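Cryptochrome DASH, chloroplastic/mitochondrial (Arabidopsis thaliana, PDB 2IJG) binds FAD and a folate antenna cofactor, repairs cyclobutane pyrimidine dimers in single-stranded DNA, and may act as a photoreceptor. Local coordinates at residues Leu99-Val104 / Arg248-Glu253; Ile127-Ala132 / Gln159-Val164; Ser176-Lys181 / Cys206-Ser211; Asn380-Ser385 / Phe467-Leu472. All coordinates share one frame; numbering follows the deposited sequence.

The four contacts show how the chemistry of a junction follows its place in a photolyase fold. Contact 2 is wholly apolar: it joins two helices of the parallel-sheet domain, and although its residues are mostly buried it lies about 29 Å from the centre of the chain. Contact 1, partly buried and about 12 Å from that centre, ties another helix of this sheet layer to a glycine-rich loop through a charged pair. Contact 3 brings together two irregular segments on either side of helix 195-205, using stacking and water. Contact 4, buried in the helical FAD-binding region, combines an indole sandwich with a lysine at a helix end. No two contacts share a helix.

Contact 1: residues Leu99-Val104 / Arg248-Glu253; sequences LMECLV and RFVGGE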
loop_
_atom_site.group_PDB
_atom_site.type_symbol
_atom_site.label_atom_id
_atom_site.label_comp_id
_atom_site.label_asym_id
_atom_site.label_seq_id
_atom_site.Cartn_x
_atom_site.Cartn_y
_atom_site.Cartn_z
ATOM N N LEU A 99 0.050 7.845 7.792
ATOM C CA LEU A 99 -1.401 8.027 7.781
ATOM C C LEU A 99 -1.800 9.430 8.232
ATOM O O LEU A 99 -2.600 10.093 7.572
ATOM C CB LEU A 99 -2.080 6.994 8.690
ATOM C CG LEU A 99 -3.589 7.155 8.907
ATOM C CD1 LEU A 99 -4.335 7.003 7.584
ATOM C CD2 LEU A 99 -4.064 6.120 9.916
ATOM N N MET A 100 -1.257 9.873 9.362
ATOM C CA MET A 100 -1.575 11.205 9.855
ATOM C C MET A 100 -1.281 12.232 8.761
ATOM O O MET A 100 -2.082 13.133 8.511
ATOM C CB MET A 100 -0.760 11.529 11.112
ATOM C CG MET A 100 -1.043 10.598 12.288
ATOM S SD MET A 100 -2.747 9.964 12.307
ATOM C CE MET A 100 -3.545 11.159 13.242
ATOM N N GLU A 101 -0.137 12.083 8.104
ATOM C CA GLU A 101 0.247 12.998 7.034
ATOM C C GLU A 101 -0.740 12.932 5.872
ATOM O O GLU A 101 -1.057 13.954 5.260
ATOM C CB GLU A 101 1.657 12.679 6.546
ATOM C CG GLU A 101 2.742 13.219 7.456
ATOM C CD GLU A 101 4.100 12.632 7.149
ATOM O OE1 GLU A 101 4.359 12.315 5.967
ATOM O OE2 GLU A 101 4.914 12.499 8.090
ATOM N N CYS A 102 -1.224 11.733 5.569
ATOM C CA CYS A 102 -2.193 11.576 4.496
ATOM C C CYS A 102 -3.486 12.323 4.814
ATOM O O CYS A 102 -4.096 12.915 3.928
ATOM C CB CYS A 102 -2.524 10.097 4.273
ATOM S SG CYS A 102 -1.235 9.149 3.477
ATOM N N LEU A 103 -3.909 12.280 6.075
ATOM C CA LEU A 103 -5.140 12.948 6.471
ATOM C C LEU A 103 -4.984 14.462 6.427
ATOM O O LEU A 103 -5.903 15.173 6.025
ATOM C CB LEU A 103 -5.568 12.491 7.871
ATOM C CG LEU A 103 -5.850 10.985 7.980
ATOM C CD1 LEU A 103 -6.085 10.596 9.431
ATOM C CD2 LEU A 103 -7.054 10.626 7.119
ATOM N N VAL A 104 -3.821 14.949 6.844
ATOM C CA VAL A 104 -3.549 16.381 6.828
ATOM C C VAL A 104 -3.665 16.877 5.394
ATOM O O VAL A 104 -4.326 17.883 5.134
ATOM C CB VAL A 104 -2.123 16.695 7.359
ATOM C CG1 VAL A 104 -1.761 18.158 7.075
ATOM C CG2 VAL A 104 -2.058 16.425 8.864
ATOM N N ARG A 248 12.386 8.176 3.507
ATOM C CA ARG A 248 11.411 8.577 4.515
ATOM C C ARG A 248 9.942 8.451 4.079
ATOM O O ARG A 248 9.094 8.001 4.858
ATOM C CB ARG A 248 11.672 10.012 4.965
ATOM C CG ARG A 248 10.638 10.505 5.957
ATOM C CD ARG A 248 10.608 12.011 6.028
ATOM N NE ARG A 248 9.724 12.498 7.083
ATOM C CZ ARG A 248 8.405 12.323 7.113
ATOM N NH1 ARG A 248 7.786 11.663 6.141
ATOM N NH2 ARG A 248 7.699 12.828 8.122
ATOM N N PHE A 249 9.641 8.857 2.851
ATOM C CA PHE A 249 8.270 8.799 2.332
ATOM C C PHE A 249 7.374 9.841 2.982
ATOM O O PHE A 249 7.209 9.874 4.202
ATOM C CB PHE A 249 7.663 7.401 2.518
ATOM C CG PHE A 249 8.123 6.400 1.494
ATOM C CD1 PHE A 249 7.609 6.426 0.196
ATOM C CD2 PHE A 249 9.086 5.447 1.814
ATOM C CE1 PHE A 249 8.052 5.516 -0.763
ATOM C CE2 PHE A 249 9.535 4.534 0.863
ATOM C CZ PHE A 249 9.020 4.566 -0.426
ATOM N N VAL A 250 6.793 10.693 2.143
ATOM C CA VAL A 250 5.916 11.766 2.588
ATOM C C VAL A 250 4.460 11.434 2.254
ATOM O O VAL A 250 4.095 11.316 1.085
ATOM C CB VAL A 250 6.307 13.083 1.898
ATOM C CG1 VAL A 250 5.479 14.222 2.444
ATOM C CG2 VAL A 250 7.805 13.343 2.089
ATOM N N GLY A 251 3.633 11.298 3.283
ATOM C CA GLY A 251 2.242 10.954 3.066
ATOM C C GLY A 251 1.375 12.010 2.408
ATOM O O GLY A 251 1.656 13.213 2.488
ATOM N N GLY A 252 0.316 11.548 1.747
ATOM C CA GLY A 252 -0.610 12.457 1.099
ATOM C C GLY A 252 -0.658 12.387 -0.415
ATOM O O GLY A 252 0.329 12.069 -1.081
ATOM N N GLU A 253 -1.832 12.684 -0.957
ATOM C CA GLU A 253 -2.043 12.686 -2.398
ATOM C C GLU A 253 -1.081 13.645 -3.093
ATOM O O GLU A 253 -0.507 13.310 -4.128
ATOM C CB GLU A 253 -3.497 13.073 -2.699
ATOM C CG GLU A 253 -3.759 13.595 -4.098
ATOM C CD GLU A 253 -5.246 13.747 -4.377
ATOM O OE1 GLU A 253 -5.968 14.248 -3.492
ATOM O OE2 GLU A 253 -5.692 13.372 -5.478
HETATM O O HOH W 1 -4.085 12.603 0.896
#
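Glu101 grips the 248-253 loop with both of its carboxylate oxygens. OE2 takes the straight bond of the salt bridge from Arg248 NH2, at 2.8 Å and with an N-H...O angle of 176°. The donor lies on the syn side of OE2 but 27° out of the carboxylate plane, whereas OE2 itself sits in the guanidinium plane, at its edge. The other oxygen, OE1, receives the backbone N-H of Gly251 at 3.0 Å, close to the line of its C-O bond, and a weak second bond from Arg248 NH1 at 3.5 Å. The two flat groups are turned 34° against each other.

Glu101 arrives there on an extended chain whose CG lies opposite the carbonyl carbon. On the next residue, Cys102 SG rests 3.3 Å from Gly252 N. The loop can press so close because it has no side chains here: a CB on Gly251 would collide with Glu101 CB, and the backbone angles of Gly252 themselves favour glycine. Gly252 is also the N-cap of helix 253-266, where a water 2.9 Å from Glu253 N accepts its N-H and lies near Cys102 O. Further out, the Glu253 carboxylate binds Val53 N and Leu54 N.

A single carboxylate thus takes two good N-H bonds and a weak third, which would favour its ionised form and pins the loop, whose Phe249 side chain is about 7 Å from the FAD, to helix 93-112.

Contact 2: residues Ile127-Ala132 / Gln159-Val164; sequences ILPSLA and QGLKRV
The pyrrolidine ring of Pro129 presents one face to Leu161, whose CD1 sits over it, 3.6 Å from both Pro129 CG and Pro129 CA, with CB and CD somewhat farther. Gly160 C approaches Pro129 CG obliquely from the Leu161 side, at 3.8 Å, while at the edge of the ring Val164 CG2 comes to 3.9 Å from Pro129 CB. The one truly flat group, the guanidinium of Arg163, turns back on its own helix without reaching the other segment, with Gln159 O 3.3 Å above one face and displaced toward the rim.

Leu161 reaches the proline by an uncommon route. Its torsions, chi1 -100° and chi2 29°, lie away from the usual staggered values, and they swing CD1 across the ring, the two side chains meeting at about a right angle. Gly160 contributes by what it lacks, since a CB on it would stand only 3.0 Å from Pro129 CG. No hydrogen bond crosses the interface; the proline nitrogen has no N-H to offer the preceding turn, and helix 124-134 is kinked there.

The axes of the two short segments pass 8.7 Å apart and cross at -36°. In the parallel-sheet alpha/beta domain of the photolyase/cryptochrome family, helices 124-134 and 148-163 follow strands 118-121 and 137-143. On the inner side Leu128 and Leu131 pack on strand 42-46, and Leu131 also touches strands 68-75 and 118-121, so Pro129 joins that layer to the neighbouring helix.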
loop_
_atom_site.group_PDB
_atom_site.type_symbol
_atom_site.label_atom_id
_atom_site.label_comp_id
_atom_site.label_asym_id
_atom_site.label_seq_id
_atom_site.Cartn_x
_atom_site.Cartn_y
_atom_site.Cartn_z
ATOM N N ILE A 127 -20.097 5.739 14.627
ATOM C CA ILE A 127 -20.032 7.127 14.201
ATOM C C ILE A 127 -20.955 7.488 13.033
ATOM O O ILE A 127 -21.777 8.402 13.145
ATOM C CB ILE A 127 -18.586 7.502 13.823
ATOM C CG1 ILE A 127 -17.666 7.277 15.031
ATOM C CG2 ILE A 127 -18.522 8.948 13.371
ATOM C CD1 ILE A 127 -16.189 7.440 14.732
ATOM N N LEU A 128 -20.820 6.769 11.922
ATOM C CA LEU A 128 -21.609 7.048 10.729
ATOM C C LEU A 128 -23.123 7.071 10.929
ATOM O O LEU A 128 -23.791 7.992 10.460
ATOM C CB LEU A 128 -21.223 6.070 9.612
ATOM C CG LEU A 128 -19.749 6.196 9.213
ATOM C CD1 LEU A 128 -19.352 5.088 8.244
ATOM C CD2 LEU A 128 -19.518 7.569 8.593
ATOM N N PRO A 129 -23.690 6.063 11.615
ATOM C CA PRO A 129 -25.145 6.085 11.815
ATOM C C PRO A 129 -25.580 7.336 12.584
ATOM O O PRO A 129 -26.645 7.903 12.327
ATOM C CB PRO A 129 -25.404 4.805 12.605
ATOM C CG PRO A 129 -24.350 3.887 12.096
ATOM C CD PRO A 129 -23.124 4.784 12.077
ATOM N N SER A 130 -24.743 7.761 13.525
ATOM C CA SER A 130 -25.029 8.943 14.330
ATOM C C SER A 130 -25.029 10.185 13.439
ATOM O O SER A 130 -25.982 10.962 13.443
ATOM C CB SER A 130 -23.981 9.085 15.438
ATOM O OG SER A 130 -24.215 10.236 16.235
ATOM N N LEU A 131 -23.957 10.361 12.671
ATOM C CA LEU A 131 -23.839 11.501 11.771
ATOM C C LEU A 131 -24.954 11.527 10.732
ATOM O O LEU A 131 -25.496 12.587 10.428
ATOM C CB LEU A 131 -22.492 11.478 11.046
ATOM C CG LEU A 131 -21.223 11.707 11.864
ATOM C CD1 LEU A 131 -20.019 11.656 10.934
ATOM C CD2 LEU A 131 -21.295 13.049 12.573
ATOM N N ALA A 132 -25.286 10.362 10.182
ATOM C CA ALA A 132 -26.333 10.270 9.171
ATOM C C ALA A 132 -27.642 10.812 9.722
ATOM O O ALA A 132 -28.365 11.538 9.040
ATOM C CB ALA A 132 -26.516 8.823 8.727
ATOM N N GLN A 159 -25.834 -2.452 8.935
ATOM C CA GLN A 159 -26.867 -2.795 9.896
ATOM C C GLN A 159 -27.087 -1.649 10.874
ATOM O O GLN A 159 -28.182 -1.482 11.406
ATOM C CB GLN A 159 -26.488 -4.080 10.633
ATOM C CG GLN A 159 -26.201 -5.233 9.676
ATOM C CD GLN A 159 -25.856 -6.529 10.380
ATOM O OE1 GLN A 159 -25.230 -6.525 11.441
ATOM N NE2 GLN A 159 -26.244 -7.651 9.778
ATOM N N GLY A 160 -26.045 -0.856 11.104
ATOM C CA GLY A 160 -26.170 0.271 12.010
ATOM C C GLY A 160 -27.102 1.313 11.422
ATOM O O GLY A 160 -27.926 1.899 12.123
ATOM N N LEU A 161 -26.967 1.548 10.124
ATOM C CA LEU A 161 -27.801 2.516 9.427
ATOM C C LEU A 161 -29.268 2.095 9.474
ATOM O O LEU A 161 -30.152 2.916 9.717
ATOM C CB LEU A 161 -27.331 2.649 7.974
ATOM C CG LEU A 161 -26.453 3.851 7.595
ATOM C CD1 LEU A 161 -25.621 4.314 8.766
ATOM C CD2 LEU A 161 -25.577 3.468 6.411
ATOM N N LYS A 162 -29.525 0.812 9.248
ATOM C CA LYS A 162 -30.889 0.306 9.282
ATOM C C LYS A 162 -31.465 0.414 10.686
ATOM O O LYS A 162 -32.621 0.791 10.863
ATOM C CB LYS A 162 -30.928 -1.150 8.828
ATOM C CG LYS A 162 -30.578 -1.341 7.365
ATOM C CD LYS A 162 -30.622 -2.808 6.971
ATOM C CE LYS A 162 -30.303 -2.979 5.495
ATOM N NZ LYS A 162 -30.283 -4.411 5.111
ATOM N N ARG A 163 -30.649 0.090 11.684
ATOM C CA ARG A 163 -31.085 0.134 13.072
ATOM C C ARG A 163 -31.555 1.526 13.489
ATOM O O ARG A 163 -32.297 1.674 14.461
ATOM C CB ARG A 163 -29.952 -0.321 13.991
ATOM C CG ARG A 163 -30.362 -0.474 15.442
ATOM C CD ARG A 163 -29.228 -1.028 16.293
ATOM N NE ARG A 163 -28.681 -2.263 15.736
ATOM C CZ ARG A 163 -27.598 -2.324 14.965
ATOM N NH1 ARG A 163 -26.934 -1.216 14.659
ATOM N NH2 ARG A 163 -27.185 -3.491 14.489
ATOM N N VAL A 164 -31.126 2.543 12.749
ATOM C CA VAL A 164 -31.506 3.917 13.050
ATOM C C VAL A 164 -32.639 4.381 12.143
ATOM O O VAL A 164 -33.562 3.621 11.860
ATOM C CB VAL A 164 -30.315 4.877 12.874
ATOM C CG1 VAL A 164 -30.742 6.297 13.213
ATOM C CG2 VAL A 164 -29.161 4.442 13.765
#

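Contact 3: residues Ser176-Lys181 / Cys206-Ser211; sequences STMYHK and CSIRSS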
loop_
_atom_site.group_PDB
_atom_site.type_symbol
_atom_site.label_atom_id
_atom_site.label_comp_id
_atom_site.label_asym_id
_atom_site.label_seq_id
_atom_site.Cartn_x
_atom_site.Cartn_y
_atom_site.Cartn_z
ATOM N N SER A 176 -10.471 0.476 -6.991
ATOM C CA SER A 176 -9.167 0.456 -6.354
ATOM C C SER A 176 -8.186 -0.257 -7.271
ATOM O O SER A 176 -6.987 -0.253 -7.023
ATOM C CB SER A 176 -9.243 -0.268 -5.004
ATOM O OG SER A 176 -9.743 -1.590 -5.154
ATOM N N THR A 177 -8.707 -0.847 -8.345
ATOM C CA THR A 177 -7.881 -1.583 -9.298
ATOM C C THR A 177 -7.788 -0.925 -10.671
ATOM O O THR A 177 -8.610 -0.081 -11.018
ATOM C CB THR A 177 -8.432 -2.996 -9.510
ATOM O OG1 THR A 177 -9.776 -2.906 -9.993
ATOM C CG2 THR A 177 -8.413 -3.784 -8.208
ATOM N N MET A 178 -6.780 -1.323 -11.446
ATOM C CA MET A 178 -6.590 -0.804 -12.797
ATOM C C MET A 178 -7.792 -1.239 -13.614
ATOM O O MET A 178 -8.457 -0.424 -14.256
ATOM C CB MET A 178 -5.338 -1.391 -13.443
ATOM C CG MET A 178 -4.061 -0.622 -13.207
ATOM S SD MET A 178 -3.265 -0.210 -14.773
ATOM C CE MET A 178 -2.806 -1.843 -15.358
ATOM N N TYR A 179 -8.045 -2.543 -13.596
ATOM C CA TYR A 179 -9.174 -3.120 -14.310
ATOM C C TYR A 179 -10.344 -3.212 -13.345
ATOM O O TYR A 179 -10.195 -3.702 -12.226
ATOM C CB TYR A 179 -8.820 -4.510 -14.834
ATOM C CG TYR A 179 -7.780 -4.499 -15.930
ATOM C CD1 TYR A 179 -6.439 -4.778 -15.657
ATOM C CD2 TYR A 179 -8.139 -4.216 -17.250
ATOM C CE1 TYR A 179 -5.482 -4.778 -16.675
ATOM C CE2 TYR A 179 -7.193 -4.211 -18.275
ATOM C CZ TYR A 179 -5.870 -4.494 -17.984
ATOM O OH TYR A 179 -4.949 -4.516 -19.004
ATOM N N HIS A 180 -11.505 -2.738 -13.780
ATOM C CA HIS A 180 -12.698 -2.744 -12.946
ATOM C C HIS A 180 -13.262 -4.157 -12.822
ATOM O O HIS A 180 -13.272 -4.920 -13.790
ATOM C CB HIS A 180 -13.742 -1.801 -13.545
ATOM C CG HIS A 180 -14.822 -1.407 -12.589
ATOM N ND1 HIS A 180 -15.797 -2.281 -12.163
ATOM C CD2 HIS A 180 -15.067 -0.232 -11.960
ATOM C CE1 HIS A 180 -16.597 -1.665 -11.310
ATOM N NE2 HIS A 180 -16.176 -0.420 -11.170
ATOM N N LYS A 181 -13.729 -4.501 -11.626
ATOM C CA LYS A 181 -14.277 -5.825 -11.365
ATOM C C LYS A 181 -15.390 -6.222 -12.331
ATOM O O LYS A 181 -15.478 -7.382 -12.735
ATOM C CB LYS A 181 -14.807 -5.909 -9.932
ATOM C CG LYS A 181 -15.155 -7.321 -9.496
ATOM C CD LYS A 181 -15.531 -7.366 -8.021
ATOM C CE LYS A 181 -17.007 -7.076 -7.805
ATOM N NZ LYS A 181 -17.849 -8.232 -8.243
ATOM N N CYS A 206 -10.033 -6.628 -21.792
ATOM C CA CYS A 206 -10.679 -5.725 -20.847
ATOM C C CYS A 206 -10.698 -4.223 -21.046
ATOM O O CYS A 206 -11.751 -3.608 -20.912
ATOM C CB CYS A 206 -10.168 -6.015 -19.441
ATOM S SG CYS A 206 -10.770 -7.575 -18.830
ATOM N N SER A 207 -9.558 -3.620 -21.342
ATOM C CA SER A 207 -9.511 -2.166 -21.505
ATOM C C SER A 207 -9.742 -1.485 -20.148
ATOM O O SER A 207 -10.598 -1.894 -19.356
ATOM C CB SER A 207 -10.568 -1.688 -22.510
ATOM O OG SER A 207 -11.793 -1.377 -21.875
ATOM N N ILE A 208 -8.967 -0.436 -19.896
ATOM C CA ILE A 208 -9.035 0.313 -18.648
ATOM C C ILE A 208 -9.907 1.557 -18.780
ATOM O O ILE A 208 -9.822 2.282 -19.767
ATOM C CB ILE A 208 -7.613 0.736 -18.214
ATOM C CG1 ILE A 208 -6.736 -0.510 -18.071
ATOM C CG2 ILE A 208 -7.666 1.530 -16.910
ATOM C CD1 ILE A 208 -5.268 -0.210 -17.817
ATOM N N ARG A 209 -10.744 1.807 -17.781
ATOM C CA ARG A 209 -11.618 2.970 -17.806
ATOM C C ARG A 209 -10.799 4.242 -17.629
ATOM O O ARG A 209 -9.751 4.233 -16.981
ATOM C CB ARG A 209 -12.659 2.886 -16.687
ATOM C CG ARG A 209 -13.614 1.710 -16.797
ATOM C CD ARG A 209 -14.679 1.769 -15.718
ATOM N NE ARG A 209 -15.609 0.646 -15.810
ATOM C CZ ARG A 209 -16.696 0.510 -15.055
ATOM N NH1 ARG A 209 -16.998 1.431 -14.149
ATOM N NH2 ARG A 209 -17.482 -0.549 -15.206
ATOM N N SER A 210 -11.274 5.336 -18.215
ATOM C CA SER A 210 -10.584 6.615 -18.088
ATOM C C SER A 210 -10.813 7.096 -16.661
ATOM O O SER A 210 -11.788 6.700 -16.022
ATOM C CB SER A 210 -11.155 7.632 -19.080
ATOM O OG SER A 210 -12.534 7.867 -18.837
ATOM N N SER A 211 -9.922 7.946 -16.157
ATOM C CA SER A 211 -10.066 8.445 -14.792
ATOM C C SER A 211 -11.297 9.328 -14.660
ATOM O O SER A 211 -11.695 10.006 -15.605
ATOM C CB SER A 211 -8.835 9.249 -14.370
ATOM O OG SER A 211 -8.811 10.501 -15.029
HETATM O O HOH W 2 -10.735 0.351 -15.294
HETATM O O HOH W 3 -11.804 -1.779 -16.439
#
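His180 holds CG trans to its backbone N (chi1 -163°), and Arg209, extended from CG to NE, lays its guanidinium flat on the imidazole. The planes differ by only 13°. His180 CD2 comes to 3.4 Å from Arg209 NH1. Both polar groups have further anchors: Arg209 NE forms a salt bridge with Asp183, and His180 ND1 is bonded to Asp182 N. With an alanine in place of His180, the Arg209 guanidinium would probably lose the surface it lies on and be freer to turn about its bond to Asp183.

Beside this stack, Ile208 lays CG1 over a face of the Tyr179 ring, 4.1 Å from the centroid, while its CD1 touches Met178 SD at 3.6 Å. Cys206 CB approaches Tyr179 CD2 obliquely at 3.5 Å. No direct hydrogen bond spans the segments; two waters do so instead, one linking Met178 O to Arg209 N, the other His180 N to Ser207 O.

The side chain of Met178 lies about 8 Å from the bound FAD. The contact joins the two loops flanking helix 195-205 and sets them against two further helices: Asp331 of helix 318-340 takes the N-H groups of Met178 and Tyr179, and Ile208 rests on Tyr304 of helix 300-313.

Contact 4: residues Asn380-Ser385 / Phe467-Leu472; sequences NMKELS and FWLQQL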
loop_
_atom_site.group_PDB
_atom_site.type_symbol
_atom_site.label_atom_id
_atom_site.label_comp_id
_atom_site.label_asym_id
_atom_site.label_seq_id
_atom_site.Cartn_x
_atom_site.Cartn_y
_atom_site.Cartn_z
ATOM N N ASN A 380 18.084 -6.164 4.531
ATOM C CA ASN A 380 16.681 -5.961 4.196
ATOM C C ASN A 380 15.780 -5.782 5.410
ATOM O O ASN A 380 14.922 -4.904 5.424
ATOM C CB ASN A 380 16.181 -7.126 3.351
ATOM C CG ASN A 380 16.461 -6.925 1.890
ATOM O OD1 ASN A 380 15.793 -6.134 1.227
ATOM N ND2 ASN A 380 17.463 -7.622 1.377
ATOM N N MET A 381 15.978 -6.603 6.437
ATOM C CA MET A 381 15.148 -6.504 7.625
ATOM C C MET A 381 15.385 -5.184 8.344
ATOM O O MET A 381 14.463 -4.611 8.918
ATOM C CB MET A 381 15.412 -7.690 8.558
ATOM C CG MET A 381 15.073 -9.042 7.926
ATOM S SD MET A 381 13.424 -9.072 7.156
ATOM C CE MET A 381 12.378 -8.882 8.594
ATOM N N LYS A 382 16.620 -4.696 8.306
ATOM C CA LYS A 382 16.941 -3.427 8.948
ATOM C C LYS A 382 16.272 -2.288 8.174
ATOM O O LYS A 382 15.729 -1.354 8.769
ATOM C CB LYS A 382 18.452 -3.228 8.983
ATOM C CG LYS A 382 18.917 -2.090 9.884
ATOM C CD LYS A 382 20.432 -2.097 9.969
ATOM C CE LYS A 382 20.970 -1.108 10.979
ATOM N NZ LYS A 382 22.444 -1.306 11.144
ATOM N N GLU A 383 16.304 -2.365 6.846
ATOM C CA GLU A 383 15.670 -1.331 6.035
ATOM C C GLU A 383 14.185 -1.273 6.416
ATOM O O GLU A 383 13.633 -0.199 6.678
ATOM C CB GLU A 383 15.808 -1.644 4.538
ATOM C CG GLU A 383 15.451 -0.457 3.641
ATOM C CD GLU A 383 15.417 -0.789 2.156
ATOM O OE1 GLU A 383 16.061 -1.770 1.733
ATOM O OE2 GLU A 383 14.748 -0.050 1.402
ATOM N N LEU A 384 13.555 -2.444 6.470
ATOM C CA LEU A 384 12.142 -2.543 6.817
ATOM C C LEU A 384 11.752 -1.880 8.139
ATOM O O LEU A 384 10.796 -1.102 8.185
ATOM C CB LEU A 384 11.712 -4.009 6.858
ATOM C CG LEU A 384 10.248 -4.235 7.258
ATOM C CD1 LEU A 384 9.330 -3.643 6.174
ATOM C CD2 LEU A 384 9.988 -5.727 7.432
ATOM N N SER A 385 12.466 -2.187 9.219
ATOM C CA SER A 385 12.113 -1.599 10.512
ATOM C C SER A 385 12.544 -0.138 10.642
ATOM O O SER A 385 12.035 0.595 11.490
ATOM C CB SER A 385 12.714 -2.419 11.664
ATOM O OG SER A 385 14.126 -2.358 11.655
ATOM N N PHE A 467 25.460 -0.328 2.864
ATOM C CA PHE A 467 24.699 0.859 3.210
ATOM C C PHE A 467 23.929 0.663 4.519
ATOM O O PHE A 467 23.793 1.595 5.314
ATOM C CB PHE A 467 23.718 1.210 2.086
ATOM C CG PHE A 467 22.877 2.419 2.374
ATOM C CD1 PHE A 467 23.378 3.697 2.164
ATOM C CD2 PHE A 467 21.598 2.280 2.900
ATOM C CE1 PHE A 467 22.615 4.826 2.476
ATOM C CE2 PHE A 467 20.828 3.401 3.213
ATOM C CZ PHE A 467 21.342 4.676 3.001
ATOM N N TRP A 468 23.436 -0.550 4.753
ATOM C CA TRP A 468 22.665 -0.812 5.967
ATOM C C TRP A 468 23.418 -1.415 7.139
ATOM O O TRP A 468 23.107 -1.123 8.292
ATOM C CB TRP A 468 21.455 -1.694 5.645
ATOM C CG TRP A 468 20.385 -0.939 4.923
ATOM C CD1 TRP A 468 20.102 -0.983 3.585
ATOM C CD2 TRP A 468 19.509 0.040 5.488
ATOM N NE1 TRP A 468 19.108 -0.084 3.285
ATOM C CE2 TRP A 468 18.726 0.558 4.434
ATOM C CE3 TRP A 468 19.311 0.534 6.784
ATOM C CZ2 TRP A 468 17.763 1.548 4.633
ATOM C CZ3 TRP A 468 18.352 1.518 6.984
ATOM C CH2 TRP A 468 17.588 2.016 5.910
ATOM N N LEU A 469 24.403 -2.255 6.852
ATOM C CA LEU A 469 25.172 -2.908 7.905
ATOM C C LEU A 469 26.556 -2.270 8.045
ATOM O O LEU A 469 27.483 -2.604 7.307
ATOM C CB LEU A 469 25.296 -4.398 7.583
ATOM C CG LEU A 469 23.979 -5.049 7.134
ATOM C CD1 LEU A 469 24.215 -6.506 6.786
ATOM C CD2 LEU A 469 22.932 -4.917 8.233
ATOM N N GLN A 470 26.682 -1.349 8.997
ATOM C CA GLN A 470 27.940 -0.646 9.233
ATOM C C GLN A 470 29.165 -1.566 9.324
ATOM O O GLN A 470 30.226 -1.253 8.778
ATOM C CB GLN A 470 27.839 0.211 10.504
ATOM C CG GLN A 470 27.443 -0.559 11.761
ATOM C CD GLN A 470 25.937 -0.655 11.954
ATOM O OE1 GLN A 470 25.180 -0.783 10.990
ATOM N NE2 GLN A 470 25.496 -0.606 13.210
ATOM N N GLN A 471 29.020 -2.703 10.000
ATOM C CA GLN A 471 30.130 -3.638 10.152
ATOM C C GLN A 471 30.773 -4.057 8.829
ATOM O O GLN A 471 31.896 -4.563 8.815
ATOM C CB GLN A 471 29.681 -4.897 10.911
ATOM C CG GLN A 471 29.125 -4.627 12.304
ATOM C CD GLN A 471 27.610 -4.511 12.316
ATOM O OE1 GLN A 471 27.009 -4.007 11.368
ATOM N NE2 GLN A 471 26.985 -4.963 13.402
ATOM N N LEU A 472 30.080 -3.841 7.717
ATOM C CA LEU A 472 30.625 -4.240 6.423
ATOM C C LEU A 472 31.111 -3.075 5.557
ATOM O O LEU A 472 31.651 -3.285 4.470
ATOM C CB LEU A 472 29.574 -5.054 5.660
ATOM C CG LEU A 472 28.934 -6.194 6.463
ATOM C CD1 LEU A 472 27.913 -6.913 5.603
ATOM C CD2 LEU A 472 30.002 -7.167 6.935
#
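Lys382 and Trp468 face each other with CA atoms 7.0 Å apart, the first midway along helix 375-387, the second closing helix 463-468. Leu469 is the first residue to leave helical angles, and the lysine meets this helix end. Extended throughout, with CG trans to the backbone N (chi1 -168°), Lys382 passes obliquely by the indole and places NZ 2.9 Å from Trp468 O. The hydrogen bond runs nearly along the carbonyl direction, at a C=O...N angle of 163°. NZ also lies 2.8 Å from Gln470 OE1.

The indole is sandwiched. Glu383 CA stands 3.7 Å from the centroid of its six-membered ring, in a CH-pi contact almost on the ring normal; CB covers the same face, and CG reaches Trp468 CZ2 at 3.2 Å. On the opposite face lies Phe467 CD2, 3.4 Å above the plane. The Glu383 carboxylate continues past the indole nearly parallel to it and gives OE1 to Tyr464 OH. With an alanine at Trp468, the aliphatic part of Glu383 would probably lose its cover and a gap open between the helices.

Both segments belong to the FAD-binding domain, the Glu383 side chain lying about 9 Å from the bound FAD. CH-pi and van der Waals contact cover the faces of the indole, while the ammonium of Lys382, placed at the carbonyl end of a helix, would be favoured by the helix dipole.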